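Local coordinates for protein endoglucanase (Ganoderma lucidum, PDB 5D8Z) that probably hydrolyses internal beta-1,4-glucosidic bonds of cellulose, as a family 5 endoglucanase that binds glucose units in its barrel cleft, at residues V234-D239 and N256-L261. Residues are numbered along the deposited sequence; the frame is centred on the assembly and turned at random.
With BGC (beta-D-glucopyranose), chain C.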
loop_
_atom_site.group_PDB
_atom_site.type_symbol
_atom_site.label_atom_id
_atom_site.label_comp_id
_atom_site.label_asym_id
_atom_site.label_seq_id
_atom_site.Cartn_x
_atom_site.Cartn_y
_atom_site.Cartn_z
ATOM N N VAL A 234 -3.266 3.164 6.365
ATOM C CA VAL A 234 -2.478 2.874 7.561
ATOM C C VAL A 234 -1.780 1.530 7.469
ATOM O O VAL A 234 -2.182 0.645 6.713
ATOM C CB VAL A 234 -3.317 2.971 8.858
ATOM C CG1 VAL A 234 -4.069 4.293 8.904
ATOM C CG2 VAL A 234 -4.315 1.834 8.954
ATOM N N HIS A 235 -0.719 1.421 8.264
ATOM C CA HIS A 235 0.177 0.286 8.291
ATOM C C HIS A 235 0.414 -0.098 9.759
ATOM O O HIS A 235 0.399 0.771 10.636
ATOM C CB HIS A 235 1.490 0.694 7.654
ATOM C CG HIS A 235 1.424 0.910 6.171
ATOM N ND1 HIS A 235 2.557 1.017 5.396
ATOM C CD2 HIS A 235 0.381 1.003 5.314
ATOM C CE1 HIS A 235 2.215 1.190 4.135
ATOM N NE2 HIS A 235 0.898 1.176 4.056
ATOM N N LYS A 236 0.614 -1.395 10.009
ATOM C CA LYS A 236 0.785 -1.952 11.364
ATOM C C LYS A 236 1.349 -3.374 11.356
ATOM O O LYS A 236 0.774 -4.305 10.737
ATOM C CB LYS A 236 -0.542 -1.990 12.114
ATOM C CG LYS A 236 -0.577 -1.080 13.319
ATOM C CD LYS A 236 0.253 -1.643 14.446
ATOM C CE LYS A 236 1.140 -0.607 15.102
ATOM N NZ LYS A 236 2.065 -1.316 16.040
ATOM N N TYR A 237 2.452 -3.545 12.080
ATOM C CA TYR A 237 3.150 -4.824 12.146
ATOM C C TYR A 237 3.000 -5.360 13.550
ATOM O O TYR A 237 2.563 -4.632 14.421
ATOM C CB TYR A 237 4.606 -4.620 11.764
ATOM C CG TYR A 237 4.744 -4.382 10.283
ATOM C CD1 TYR A 237 4.749 -5.451 9.395
ATOM C CD2 TYR A 237 4.830 -3.103 9.760
ATOM C CE1 TYR A 237 4.892 -5.258 8.044
ATOM C CE2 TYR A 237 4.947 -2.908 8.400
ATOM C CZ TYR A 237 4.977 -3.990 7.554
ATOM O OH TYR A 237 5.085 -3.817 6.203
ATOM N N LEU A 238 3.362 -6.619 13.778
ATOM C CA LEU A 238 3.039 -7.279 15.035
ATOM C C LEU A 238 4.234 -7.496 15.962
ATOM O O LEU A 238 4.137 -8.239 16.941
ATOM C CB LEU A 238 2.321 -8.603 14.742
ATOM C CG LEU A 238 0.840 -8.430 14.328
ATOM C CD1 LEU A 238 0.718 -8.000 12.875
ATOM C CD2 LEU A 238 -0.012 -9.672 14.544
ATOM N N ASP A 239 5.355 -6.837 15.680
ATOM C CA ASP A 239 6.571 -7.050 16.468
ATOM C C ASP A 239 6.742 -5.902 17.434
ATOM O O ASP A 239 6.054 -4.893 17.299
ATOM C CB ASP A 239 7.807 -7.238 15.585
ATOM C CG ASP A 239 7.958 -6.166 14.528
ATOM O OD1 ASP A 239 6.935 -5.667 14.015
ATOM O OD2 ASP A 239 9.114 -5.848 14.173
ATOM N N ASN A 256 -4.057 -1.057 21.530
ATOM C CA ASN A 256 -3.301 0.189 21.321
ATOM C C ASN A 256 -3.475 0.857 19.956
ATOM O O ASN A 256 -3.052 2.006 19.783
ATOM C CB ASN A 256 -1.821 -0.059 21.591
ATOM C CG ASN A 256 -1.552 -0.467 23.032
ATOM O OD1 ASN A 256 -2.484 -0.658 23.828
ATOM N ND2 ASN A 256 -0.273 -0.604 23.377
ATOM N N ALA A 257 -4.114 0.158 19.009
ATOM C CA ALA A 257 -4.209 0.646 17.646
ATOM C C ALA A 257 -5.588 0.547 17.018
ATOM O O ALA A 257 -6.183 1.565 16.713
ATOM C CB ALA A 257 -3.196 -0.068 16.794
ATOM N N TRP A 258 -6.108 -0.657 16.817
ATOM C CA TRP A 258 -7.342 -0.789 16.044
ATOM C C TRP A 258 -8.571 -0.361 16.805
ATOM O O TRP A 258 -9.501 0.160 16.201
ATOM C CB TRP A 258 -7.545 -2.199 15.514
ATOM C CG TRP A 258 -6.391 -2.693 14.816
ATOM C CD1 TRP A 258 -5.579 -3.672 15.227
ATOM C CD2 TRP A 258 -5.860 -2.213 13.577
ATOM N NE1 TRP A 258 -4.577 -3.873 14.319
ATOM C CE2 TRP A 258 -4.722 -2.981 13.292
ATOM C CE3 TRP A 258 -6.236 -1.213 12.678
ATOM C CZ2 TRP A 258 -3.948 -2.779 12.154
ATOM C CZ3 TRP A 258 -5.477 -1.023 11.544
ATOM C CH2 TRP A 258 -4.345 -1.806 11.288
ATOM N N ALA A 259 -8.602 -0.591 18.113
ATOM C CA ALA A 259 -9.750 -0.121 18.920
ATOM C C ALA A 259 -9.845 1.395 18.898
ATOM O O ALA A 259 -10.841 1.911 18.366
ATOM C CB ALA A 259 -9.689 -0.633 20.355
ATOM N N PRO A 260 -8.807 2.121 19.425
ATOM C CA PRO A 260 -8.882 3.593 19.416
ATOM C C PRO A 260 -9.146 4.104 18.022
ATOM O O PRO A 260 -9.947 5.031 17.806
ATOM C CB PRO A 260 -7.487 4.033 19.874
ATOM C CG PRO A 260 -6.967 2.882 20.643
ATOM C CD PRO A 260 -7.484 1.683 19.900
ATOM N N LEU A 261 -8.506 3.476 17.060
ATOM C CA LEU A 261 -8.659 3.978 15.731
ATOM C C LEU A 261 -10.116 3.930 15.264
ATOM O O LEU A 261 -10.647 4.936 14.799
ATOM C CB LEU A 261 -7.728 3.252 14.767
ATOM C CG LEU A 261 -7.867 3.839 13.371
ATOM C CD1 LEU A 261 -7.600 5.339 13.390
ATOM C CD2 LEU A 261 -6.942 3.110 12.438
HETATM C C2 BGC C . 11.139 -0.040 8.705
HETATM C C3 BGC C . 10.354 -0.430 7.432
HETATM C C4 BGC C . 8.883 -0.695 7.702
HETATM C C5 BGC C . 8.275 0.429 8.566
HETATM C C6 BGC C . 6.881 0.056 9.064
HETATM C C1 BGC C . 10.432 0.975 9.641
HETATM O O2 BGC C . 12.397 0.502 8.288
HETATM O O3 BGC C . 10.846 -1.640 6.820
HETATM O O4 BGC C . 8.260 -0.918 6.413
HETATM O O5 BGC C . 9.028 0.709 9.758
HETATM O O6 BGC C . 6.834 -0.052 10.491
#
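Trp258 reaches from helix 254-267 to Val234, on strand 230-235, and to Lys236 farther along the chain, a contact within a beta-alpha-beta unit of the (beta/alpha)8 TIM barrel of glycoside hydrolase family 5. It falls on the six-membered ring of the indole, at CZ2, CH2 and CZ3. Val234 meets this ring at the edge, near the ring plane, with CG2 4.0 Å from Trp258 CZ3. Lys236 can be followed outward from the backbone. Its CB comes up obliquely to the ring, 3.5 Å from Trp258 CZ2 and 3.9 Å from CH2 of the same indole; CG stays 4.0 Å from CZ2. The chain then bends at chi2 (-73°) and again at chi3, carrying CD past the methyl of Ala257, 4.5 Å from its CB, and leading NZ away from segment 256-261 to a hydrogen bond with OD1 of Asn253, just before helix 254-267. The lysine thus offers only its aliphatic part to the indole, and the contact is apolar. Phe303 meets Trp258 edge-to-face, and Tyr295 and Gln296 of helix 283-298 also touch the indole. The CB atoms of His235 and Tyr237 leave the backbone on the side away from segment 256-261. Tyr237 lies in the glycan pocket, its ring approaching the glucose hydroxymethyl group obliquely and its OH hydrogen-bonded to Glu276 OE1. An alanine in place of Tyr237 is likely to deprive Glu276 of this bond and the sugar of one aromatic neighbour. The nearest approach to the glucose is made by CE2 of Tyr237, 3.6 Å from C6 of the sugar.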